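Local coordinates for WbbZ protein (Klebsiella pneumoniae subsp. pneumoniae NTUH-K2044, PDB 6X1L) that is functionally uncharacterised but belongs to the polysaccharide pyruvyl transferase family and may therefore transfer pyruvyl groups to a surface polysaccharide, at residues L20-V25 and T66-F71; H97-M102 and D118-F123; K158-K163 and F216-K221. All coordinates share one frame; numbering follows the deposited sequence.

Overall arrangement
Interactions 1 and 2 are two strand pairings in the same parallel sheet. Their centres are about 10 Å apart. Strand 67-71 of interaction 1 is the sheet neighbour of strand 98-104 of interaction 2; Asp67 O probably accepts from His97 N and Leu69 O from Ile100 N. Interaction 3 lies on the opposite side of the chain's centre, and its centre is about 36 Å from the centre of each of the others. It ties the loop 158-163 to the end of helix 203-218, where strand 220-225 of a second parallel sheet begins. The three contacts follow one another along the chain. Two separate parallel sheets agree with the GT-B-like architecture expected of this family. Interaction 3 also lies against the second subunit.

Interaction 1: residues L20-V25 and T66-F71; sequences LSHRFV and TDILIF
Val25, Ile68 and His22 bury the largest areas where strand 23-25 meets strand 67-71. The two run in parallel but are strongly twisted, with 43° between their directions. Val25 is held mainly through its backbone. Val25 N gives a hydrogen bond to Ile68 O (2.9 Å), and Val25 O receives one from Ile70 N (2.7 Å). The same carbonyl oxygen takes a CA-H...O contact from Leu69. Ile68 N bonds to Arg23 O, almost straight, and Arg23 N bonds to Thr66 O at a longer 3.3 Å.

Ile68 points its side chain to the same face of the sheet as Phe24. Its CG1 lies beside the backbone N (chi1 -73°) and the chain then extends, which carries CD1 to the His22 ring, 3.4 Å from His22 ND1. That nitrogen is buried by the contact and has no polar partner in the model. Thr66 CA lies at the edge of the His22 ring, near CD2, and the ring also meets that of His97. On the sheet face of Phe24 and Ile68, Ile70 CD1 sits over the centre of the Phe24 ring, 4.1 Å from its centroid, a CH-pi contact.

Arg23 and Asp67 are neighbours on the face that also carries Val25. Their side chains lie alongside one another, with guanidinium and carboxylate planes 14° apart. Arg23 NE and Asp67 OD1 form a salt bridge at 2.9 Å; the hydrogen bond within it is weak because it is bent. Arg23 NH2 adds a weak bond to Asp67 OD2, which also accepts from Ser63 N.

Strand 53-55 flanks the pair beyond 23-27, and strand 98-104 beyond 67-71. Ile68 and Ile70 pack on strand 98-104, while Leu69 reaches Phe88 of helix 84-92.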
loop_
_atom_site.group_PDB
_atom_site.type_symbol
_atom_site.label_atom_id
_atom_site.label_comp_id
_atom_site.label_asym_id
_atom_site.label_seq_id
_atom_site.Cartn_x
_atom_site.Cartn_y
_atom_site.Cartn_z
ATOM N N LEU A 20 25.512 -13.427 -19.073
ATOM C CA LEU A 20 26.860 -13.337 -19.622
ATOM C C LEU A 20 26.845 -12.860 -21.067
ATOM O O LEU A 20 27.762 -12.150 -21.494
ATOM C CB LEU A 20 27.559 -14.691 -19.519
ATOM C CG LEU A 20 27.868 -15.185 -18.106
ATOM C CD1 LEU A 20 28.316 -16.637 -18.133
ATOM C CD2 LEU A 20 28.929 -14.309 -17.458
ATOM N N SER A 21 25.811 -13.220 -21.826
ATOM C CA SER A 21 25.788 -12.974 -23.263
ATOM C C SER A 21 25.084 -11.676 -23.638
ATOM O O SER A 21 25.498 -11.004 -24.588
ATOM C CB SER A 21 25.115 -14.146 -23.980
ATOM O OG SER A 21 25.751 -15.371 -23.657
ATOM N N HIS A 22 24.023 -11.310 -22.923
ATOM C CA HIS A 22 23.211 -10.157 -23.273
ATOM C C HIS A 22 22.888 -9.364 -22.014
ATOM O O HIS A 22 22.943 -9.883 -20.897
ATOM C CB HIS A 22 21.906 -10.574 -23.973
ATOM C CG HIS A 22 22.099 -11.558 -25.088
ATOM N ND1 HIS A 22 22.157 -12.919 -24.878
ATOM C CD2 HIS A 22 22.241 -11.377 -26.423
ATOM C CE1 HIS A 22 22.331 -13.535 -26.034
ATOM N NE2 HIS A 22 22.385 -12.623 -26.988
ATOM N N ARG A 23 22.546 -8.097 -22.201
ATOM C CA ARG A 23 22.111 -7.284 -21.076
ATOM C C ARG A 23 20.592 -7.324 -20.966
ATOM O O ARG A 23 19.876 -7.454 -21.964
ATOM C CB ARG A 23 22.604 -5.842 -21.209
ATOM C CG ARG A 23 21.700 -4.943 -22.009
ATOM C CD ARG A 23 22.167 -3.502 -21.964
ATOM N NE ARG A 23 21.364 -2.663 -22.848
ATOM C CZ ARG A 23 21.544 -1.358 -23.006
ATOM N NH1 ARG A 23 22.500 -0.733 -22.335
ATOM N NH2 ARG A 23 20.763 -0.680 -23.835
ATOM N N PHE A 24 20.104 -7.234 -19.732
ATOM C CA PHE A 24 18.686 -7.399 -19.451
ATOM C C PHE A 24 17.979 -6.050 -19.496
ATOM O O PHE A 24 18.411 -5.092 -18.847
ATOM C CB PHE A 24 18.474 -8.047 -18.081
ATOM C CG PHE A 24 18.890 -9.489 -18.009
ATOM C CD1 PHE A 24 19.340 -10.163 -19.135
ATOM C CD2 PHE A 24 18.817 -10.177 -16.808
ATOM C CE1 PHE A 24 19.716 -11.487 -19.059
ATOM C CE2 PHE A 24 19.189 -11.506 -16.727
ATOM C CZ PHE A 24 19.640 -12.160 -17.853
ATOM N N VAL A 25 16.898 -5.982 -20.266
ATOM C CA VAL A 25 15.969 -4.858 -20.249
ATOM C C VAL A 25 14.678 -5.384 -19.641
ATOM O O VAL A 25 14.015 -6.246 -20.232
ATOM C CB VAL A 25 15.729 -4.285 -21.651
ATOM C CG1 VAL A 25 14.784 -3.095 -21.579
ATOM C CG2 VAL A 25 17.050 -3.899 -22.306
ATOM N N THR A 66 21.970 -7.651 -29.048
ATOM C CA THR A 66 22.592 -7.881 -27.752
ATOM C C THR A 66 21.705 -7.544 -26.559
ATOM O O THR A 66 22.147 -7.718 -25.418
ATOM C CB THR A 66 23.904 -7.088 -27.647
ATOM O OG1 THR A 66 23.651 -5.702 -27.910
ATOM C CG2 THR A 66 24.926 -7.613 -28.648
ATOM N N ASP A 67 20.480 -7.072 -26.775
ATOM C CA ASP A 67 19.556 -6.771 -25.689
ATOM C C ASP A 67 18.452 -7.817 -25.645
ATOM O O ASP A 67 17.885 -8.175 -26.683
ATOM C CB ASP A 67 18.948 -5.374 -25.839
ATOM C CG ASP A 67 19.929 -4.275 -25.503
ATOM O OD1 ASP A 67 20.994 -4.584 -24.933
ATOM O OD2 ASP A 67 19.641 -3.103 -25.815
ATOM N N ILE A 68 18.151 -8.295 -24.443
ATOM C CA ILE A 68 17.070 -9.238 -24.200
ATOM C C ILE A 68 16.024 -8.552 -23.334
ATOM O O ILE A 68 16.358 -7.965 -22.297
ATOM C CB ILE A 68 17.586 -10.521 -23.522
ATOM C CG1 ILE A 68 18.380 -11.365 -24.523
ATOM C CG2 ILE A 68 16.436 -11.311 -22.923
ATOM C CD1 ILE A 68 18.901 -12.661 -23.949
ATOM N N LEU A 69 14.765 -8.612 -23.761
ATOM C CA LEU A 69 13.668 -8.097 -22.952
ATOM C C LEU A 69 13.252 -9.155 -21.939
ATOM O O LEU A 69 12.886 -10.276 -22.314
ATOM C CB LEU A 69 12.480 -7.699 -23.825
ATOM C CG LEU A 69 11.212 -7.319 -23.050
ATOM C CD1 LEU A 69 11.375 -5.975 -22.344
ATOM C CD2 LEU A 69 9.989 -7.309 -23.958
ATOM N N ILE A 70 13.325 -8.807 -20.660
ATOM C CA ILE A 70 12.820 -9.652 -19.587
ATOM C C ILE A 70 11.416 -9.148 -19.282
ATOM O O ILE A 70 11.240 -8.061 -18.721
ATOM C CB ILE A 70 13.717 -9.606 -18.349
ATOM C CG1 ILE A 70 15.173 -9.880 -18.724
ATOM C CG2 ILE A 70 13.228 -10.591 -17.299
ATOM C CD1 ILE A 70 15.429 -11.284 -19.253
ATOM N N PHE A 71 10.407 -9.921 -19.672
ATOM C CA PHE A 71 9.024 -9.553 -19.402
ATOM C C PHE A 71 8.595 -10.194 -18.088
ATOM O O PHE A 71 8.612 -11.424 -17.960
ATOM C CB PHE A 71 8.102 -9.973 -20.543
ATOM C CG PHE A 71 6.700 -9.464 -20.394
ATOM C CD1 PHE A 71 6.432 -8.108 -20.481
ATOM C CD2 PHE A 71 5.653 -10.336 -20.155
ATOM C CE1 PHE A 71 5.143 -7.631 -20.337
ATOM C CE2 PHE A 71 4.362 -9.866 -20.010
ATOM C CZ PHE A 71 4.106 -8.512 -20.100
#

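Interaction 2: residues H97-M102 and D118-F123; sequences HKVIIM and DKFVVF
Strands 98-102 and 120-123 pair in parallel, only 8° apart in direction and 4.8 Å between axes. Val99 faces Phe120, Ile100 faces Val121 and Ile101 faces Val122. Four backbone hydrogen bonds zigzag between them. Val99 N bonds to Lys119 O, Val121 N to Val99 O, Ile101 N to Val121 O (2.8 Å) and Phe123 N to Ile101 O.

Phe120 meets two side chains on its face of the sheet. Val99 CG1, anti to its own backbone N (chi1 166°), comes up at the ring edge, 3.6 Å from Phe120 CE1. Ile101 CD1 instead lies over one ring face, offset toward the rim, 4.2 Å from Phe120 CE1. The two approaches hold the ring from different directions.

The other face carries Ile100, Val121 and Phe123. Ile100 uses both branches. Its CG1 lies alongside Val121 CB. Ile100 CG2 reaches the edge of the Phe123 ring, 3.6 Å from Phe123 CE2. Ile101 O is also at that edge, in the ring plane, 3.4 Å from Phe123 CD2. At the start of the pairing the aliphatic chain of Lys98 bends over Lys119 O. Lys119 CE passes His97 O, while its NZ is bonded to Phe96 O and Ile93 O.

The two strands belong to the beta-alpha-beta unit 98-104, 110-115, 120-124. Phe113 and Leu112 of helix 110-115 pack against the face of Phe120 and Ile101. On the other face helix 6-21 places Tyr18 against Ile100 and Leu14 against Phe123, whose ring also stacks with Phe145 of the adjacent strand 144-146. Strand 67-71 borders 98-104 on the side away from 120-124, where Ile100 packs on Ile68 and Ile70.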
loop_
_atom_site.group_PDB
_atom_site.type_symbol
_atom_site.label_atom_id
_atom_site.label_comp_id
_atom_site.label_asym_id
_atom_site.label_seq_id
_atom_site.Cartn_x
_atom_site.Cartn_y
_atom_site.Cartn_z
ATOM N N HIS A 97 16.867 -8.981 -29.118
ATOM C CA HIS A 97 17.364 -10.246 -29.652
ATOM C C HIS A 97 16.472 -11.407 -29.229
ATOM O O HIS A 97 16.169 -12.294 -30.038
ATOM C CB HIS A 97 18.803 -10.470 -29.188
ATOM C CG HIS A 97 19.387 -11.780 -29.619
ATOM N ND1 HIS A 97 19.570 -12.834 -28.752
ATOM C CD2 HIS A 97 19.840 -12.202 -30.824
ATOM C CE1 HIS A 97 20.104 -13.852 -29.403
ATOM N NE2 HIS A 97 20.278 -13.493 -30.662
ATOM N N LYS A 98 16.051 -11.417 -27.966
ATOM C CA LYS A 98 15.148 -12.423 -27.426
ATOM C C LYS A 98 14.169 -11.741 -26.484
ATOM O O LYS A 98 14.421 -10.641 -25.985
ATOM C CB LYS A 98 15.893 -13.526 -26.661
ATOM C CG LYS A 98 16.837 -14.367 -27.494
ATOM C CD LYS A 98 16.074 -15.218 -28.484
ATOM C CE LYS A 98 17.013 -16.127 -29.258
ATOM N NZ LYS A 98 16.267 -16.908 -30.276
ATOM N N VAL A 99 13.047 -12.408 -26.241
ATOM C CA VAL A 99 12.095 -11.997 -25.218
ATOM C C VAL A 99 11.943 -13.158 -24.250
ATOM O O VAL A 99 11.486 -14.245 -24.632
ATOM C CB VAL A 99 10.741 -11.581 -25.807
ATOM C CG1 VAL A 99 9.692 -11.502 -24.705
ATOM C CG2 VAL A 99 10.870 -10.236 -26.500
ATOM N N ILE A 100 12.337 -12.937 -23.000
ATOM C CA ILE A 100 12.226 -13.937 -21.947
ATOM C C ILE A 100 10.982 -13.624 -21.130
ATOM O O ILE A 100 10.888 -12.557 -20.510
ATOM C CB ILE A 100 13.478 -13.962 -21.057
ATOM C CG1 ILE A 100 14.708 -14.362 -21.870
ATOM C CG2 ILE A 100 13.275 -14.916 -19.892
ATOM C CD1 ILE A 100 15.978 -14.418 -21.055
ATOM N N ILE A 101 10.027 -14.547 -21.132
ATOM C CA ILE A 101 8.810 -14.402 -20.346
ATOM C C ILE A 101 9.040 -15.099 -19.010
ATOM O O ILE A 101 9.145 -16.326 -18.951
ATOM C CB ILE A 101 7.592 -14.974 -21.079
ATOM C CG1 ILE A 101 7.348 -14.196 -22.376
ATOM C CG2 ILE A 101 6.362 -14.932 -20.182
ATOM C CD1 ILE A 101 6.130 -14.653 -23.149
HETATM N N MSE A 102 9.131 -14.315 -17.939
HETATM C CA MSE A 102 9.334 -14.855 -16.595
HETATM C C MSE A 102 8.116 -15.705 -16.192
HETATM O O MSE A 102 7.057 -15.568 -16.805
HETATM C CB MSE A 102 9.601 -13.704 -15.615
HETATM C CG MSE A 102 10.867 -12.923 -15.957
HETATM SE SE MSE A 102 12.522 -13.985 -15.819
HETATM C CE MSE A 102 12.874 -13.644 -13.917
ATOM N N ASP A 118 11.004 -18.276 -32.607
ATOM C CA ASP A 118 12.450 -18.113 -32.671
ATOM C C ASP A 118 12.980 -17.023 -31.749
ATOM O O ASP A 118 14.198 -16.922 -31.575
ATOM C CB ASP A 118 12.887 -17.828 -34.111
ATOM C CG ASP A 118 13.005 -19.094 -34.943
ATOM O OD1 ASP A 118 11.982 -19.545 -35.501
ATOM O OD2 ASP A 118 14.123 -19.644 -35.029
ATOM N N LYS A 119 12.114 -16.211 -31.148
ATOM C CA LYS A 119 12.565 -15.169 -30.239
ATOM C C LYS A 119 12.107 -15.359 -28.802
ATOM O O LYS A 119 12.693 -14.744 -27.905
ATOM C CB LYS A 119 12.101 -13.790 -30.733
ATOM C CG LYS A 119 12.359 -13.566 -32.215
ATOM C CD LYS A 119 12.257 -12.101 -32.596
ATOM C CE LYS A 119 13.424 -11.308 -32.040
ATOM N NZ LYS A 119 13.379 -9.893 -32.496
ATOM N N PHE A 120 11.109 -16.205 -28.556
ATOM C CA PHE A 120 10.531 -16.377 -27.230
ATOM C C PHE A 120 11.287 -17.427 -26.427
ATOM O O PHE A 120 11.611 -18.504 -26.934
ATOM C CB PHE A 120 9.063 -16.796 -27.327
ATOM C CG PHE A 120 8.100 -15.653 -27.409
ATOM C CD1 PHE A 120 8.399 -14.428 -26.840
ATOM C CD2 PHE A 120 6.881 -15.812 -28.045
ATOM C CE1 PHE A 120 7.499 -13.382 -26.912
ATOM C CE2 PHE A 120 5.980 -14.772 -28.120
ATOM C CZ PHE A 120 6.288 -13.557 -27.557
ATOM N N VAL A 121 11.551 -17.106 -25.165
ATOM C CA VAL A 121 11.945 -18.085 -24.160
ATOM C C VAL A 121 10.902 -17.987 -23.056
ATOM O O VAL A 121 10.804 -16.956 -22.378
ATOM C CB VAL A 121 13.362 -17.842 -23.628
ATOM C CG1 VAL A 121 13.719 -18.884 -22.580
ATOM C CG2 VAL A 121 14.366 -17.873 -24.777
ATOM N N VAL A 122 10.099 -19.038 -22.897
ATOM C CA VAL A 122 8.883 -18.981 -22.093
ATOM C C VAL A 122 9.085 -19.788 -20.819
ATOM O O VAL A 122 9.370 -20.989 -20.873
ATOM C CB VAL A 122 7.662 -19.499 -22.866
ATOM C CG1 VAL A 122 6.394 -19.258 -22.053
ATOM C CG2 VAL A 122 7.569 -18.834 -24.228
ATOM N N PHE A 123 8.906 -19.136 -19.672
ATOM C CA PHE A 123 8.890 -19.817 -18.387
ATOM C C PHE A 123 7.446 -19.924 -17.917
ATOM O O PHE A 123 6.734 -18.915 -17.848
ATOM C CB PHE A 123 9.753 -19.081 -17.363
ATOM C CG PHE A 123 11.223 -19.175 -17.642
ATOM C CD1 PHE A 123 11.978 -20.200 -17.101
ATOM C CD2 PHE A 123 11.845 -18.248 -18.462
ATOM C CE1 PHE A 123 13.331 -20.301 -17.370
ATOM C CE2 PHE A 123 13.196 -18.339 -18.733
ATOM C CZ PHE A 123 13.941 -19.368 -18.186
#

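Interaction 3: residues K158-K163 and F216-K221; sequences KYLSLK and FLEEYK
Glu218 OE1 is gripped by two donors from Ser161. Ser161 N approaches on the syn side, 2.9 Å from Glu218 OE1. Ser161 OG, 2.6 Å from the same Glu218 OE1, comes from above the carboxylate plane, 52° out of it. The second oxygen, Glu218 OE2, accepts from Leu162 N at 2.9 Å, also on the syn side but 28° out of the carboxylate plane, with a further weak bond from Ser161 N. Extended beyond CG (chi2 178°), the Glu218 side chain spans the gap to the loop backbone. Leu160 CB rests 3.6 Å from Glu218 OE2.

Ser161 OG has a second role. It accepts from Lys163 N, 3.3 Å away, which closes an ST turn. Lys163 then lays its CD near Glu219 OE2, at 3.3 Å. The ion pair between Lys163 NZ and Glu219 OE2 is long. Lys163 NZ also makes a long, weak ion pair with Glu203 of the second subunit.

That subunit lies close by. Its Phe204 packs on Ser161, and its Asn202 packs on Lys163 and makes a weak hydrogen bond to Glu219 OE1.

The loop is thus fastened to the end of helix 203-218 by one carboxylate. Two backbone N-H groups and a hydroxyl donate to it, which would probably favour its ionised form.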
loop_
_atom_site.group_PDB
_atom_site.type_symbol
_atom_site.label_atom_id
_atom_site.label_comp_id
_atom_site.label_asym_id
_atom_site.label_seq_id
_atom_site.Cartn_x
_atom_site.Cartn_y
_atom_site.Cartn_z
ATOM N N LYS A 158 12.764 -10.013 5.205
ATOM C CA LYS A 158 12.901 -8.564 5.184
ATOM C C LYS A 158 11.570 -7.849 4.988
ATOM O O LYS A 158 11.537 -6.614 5.005
ATOM C CB LYS A 158 13.895 -8.129 4.103
ATOM C CG LYS A 158 13.425 -8.327 2.684
ATOM C CD LYS A 158 14.501 -7.870 1.714
ATOM C CE LYS A 158 14.076 -8.076 0.275
ATOM N NZ LYS A 158 15.135 -7.635 -0.669
ATOM N N TYR A 159 10.476 -8.592 4.817
ATOM C CA TYR A 159 9.139 -8.027 4.704
ATOM C C TYR A 159 8.315 -8.176 5.977
ATOM O O TYR A 159 7.282 -7.512 6.106
ATOM C CB TYR A 159 8.380 -8.691 3.548
ATOM C CG TYR A 159 9.046 -8.556 2.201
ATOM C CD1 TYR A 159 10.025 -9.462 1.792
ATOM C CD2 TYR A 159 8.689 -7.539 1.327
ATOM C CE1 TYR A 159 10.637 -9.343 0.564
ATOM C CE2 TYR A 159 9.296 -7.416 0.085
ATOM C CZ TYR A 159 10.269 -8.323 -0.290
ATOM O OH TYR A 159 10.884 -8.207 -1.518
ATOM N N LEU A 160 8.738 -9.030 6.906
ATOM C CA LEU A 160 7.909 -9.383 8.049
ATOM C C LEU A 160 7.885 -8.262 9.080
ATOM O O LEU A 160 8.886 -7.575 9.303
ATOM C CB LEU A 160 8.418 -10.672 8.696
ATOM C CG LEU A 160 8.485 -11.905 7.790
ATOM C CD1 LEU A 160 9.043 -13.111 8.540
ATOM C CD2 LEU A 160 7.121 -12.225 7.199
ATOM N N SER A 161 6.728 -8.081 9.707
ATOM C CA SER A 161 6.618 -7.201 10.861
ATOM C C SER A 161 6.776 -7.946 12.177
ATOM O O SER A 161 7.085 -7.315 13.196
ATOM C CB SER A 161 5.266 -6.479 10.853
ATOM O OG SER A 161 4.205 -7.379 11.135
ATOM N N LEU A 162 6.567 -9.265 12.170
ATOM C CA LEU A 162 6.625 -10.109 13.367
ATOM C C LEU A 162 5.580 -9.700 14.400
ATOM O O LEU A 162 5.739 -9.954 15.597
ATOM C CB LEU A 162 8.024 -10.110 13.988
ATOM C CG LEU A 162 9.138 -10.632 13.081
ATOM C CD1 LEU A 162 10.444 -10.765 13.851
ATOM C CD2 LEU A 162 8.733 -11.959 12.462
ATOM N N LYS A 163 4.503 -9.068 13.949
ATOM C CA LYS A 163 3.399 -8.757 14.845
ATOM C C LYS A 163 2.623 -10.031 15.173
ATOM O O LYS A 163 2.396 -10.865 14.292
ATOM C CB LYS A 163 2.469 -7.721 14.216
ATOM C CG LYS A 163 2.430 -6.404 14.972
ATOM C CD LYS A 163 1.379 -5.471 14.405
ATOM C CE LYS A 163 1.187 -4.265 15.299
ATOM N NZ LYS A 163 0.718 -4.639 16.660
ATOM N N PHE A 216 -0.809 -7.179 6.826
ATOM C CA PHE A 216 -2.214 -7.495 7.047
ATOM C C PHE A 216 -2.388 -8.962 7.412
ATOM O O PHE A 216 -3.070 -9.297 8.387
ATOM C CB PHE A 216 -3.024 -7.148 5.798
ATOM C CG PHE A 216 -4.467 -7.553 5.881
ATOM C CD1 PHE A 216 -5.392 -6.736 6.519
ATOM C CD2 PHE A 216 -4.901 -8.751 5.330
ATOM C CE1 PHE A 216 -6.721 -7.100 6.602
ATOM C CE2 PHE A 216 -6.233 -9.125 5.414
ATOM C CZ PHE A 216 -7.143 -8.296 6.050
ATOM N N LEU A 217 -1.753 -9.852 6.646
ATOM C CA LEU A 217 -1.987 -11.282 6.811
ATOM C C LEU A 217 -1.334 -11.834 8.069
ATOM O O LEU A 217 -1.844 -12.798 8.651
ATOM C CB LEU A 217 -1.469 -12.032 5.581
ATOM C CG LEU A 217 -2.167 -11.693 4.265
ATOM C CD1 LEU A 217 -1.376 -12.255 3.088
ATOM C CD2 LEU A 217 -3.586 -12.242 4.273
ATOM N N GLU A 218 -0.207 -11.251 8.497
ATOM C CA GLU A 218 0.536 -11.789 9.636
ATOM C C GLU A 218 -0.330 -11.937 10.883
ATOM O O GLU A 218 -0.097 -12.842 11.695
ATOM C CB GLU A 218 1.736 -10.895 9.955
ATOM C CG GLU A 218 2.951 -11.093 9.057
ATOM C CD GLU A 218 4.090 -10.142 9.407
ATOM O OE1 GLU A 218 4.024 -8.956 9.022
ATOM O OE2 GLU A 218 5.047 -10.578 10.082
ATOM N N GLU A 219 -1.322 -11.067 11.056
ATOM C CA GLU A 219 -2.098 -11.019 12.290
ATOM C C GLU A 219 -3.275 -11.987 12.303
ATOM O O GLU A 219 -4.017 -12.018 13.291
ATOM C CB GLU A 219 -2.593 -9.588 12.537
ATOM C CG GLU A 219 -1.474 -8.616 12.886
ATOM C CD GLU A 219 -1.970 -7.209 13.207
ATOM O OE1 GLU A 219 -2.612 -6.576 12.337
ATOM O OE2 GLU A 219 -1.718 -6.739 14.337
ATOM N N TYR A 220 -3.457 -12.778 11.250
ATOM C CA TYR A 220 -4.550 -13.735 11.162
ATOM C C TYR A 220 -4.025 -15.161 11.264
ATOM O O TYR A 220 -2.884 -15.453 10.894
ATOM C CB TYR A 220 -5.322 -13.581 9.850
ATOM C CG TYR A 220 -6.123 -12.305 9.736
ATOM C CD1 TYR A 220 -7.415 -12.225 10.244
ATOM C CD2 TYR A 220 -5.595 -11.185 9.107
ATOM C CE1 TYR A 220 -8.155 -11.063 10.135
ATOM C CE2 TYR A 220 -6.325 -10.021 8.991
ATOM C CZ TYR A 220 -7.603 -9.963 9.506
ATOM O OH TYR A 220 -8.329 -8.803 9.391
ATOM N N LYS A 221 -4.876 -16.052 11.766
ATOM C CA LYS A 221 -4.563 -17.474 11.803
ATOM C C LYS A 221 -5.051 -18.217 10.567
ATOM O O LYS A 221 -4.373 -19.140 10.107
ATOM C CB LYS A 221 -5.166 -18.117 13.058
ATOM C CG LYS A 221 -4.651 -19.520 13.344
ATOM C CD LYS A 221 -5.059 -19.988 14.733
#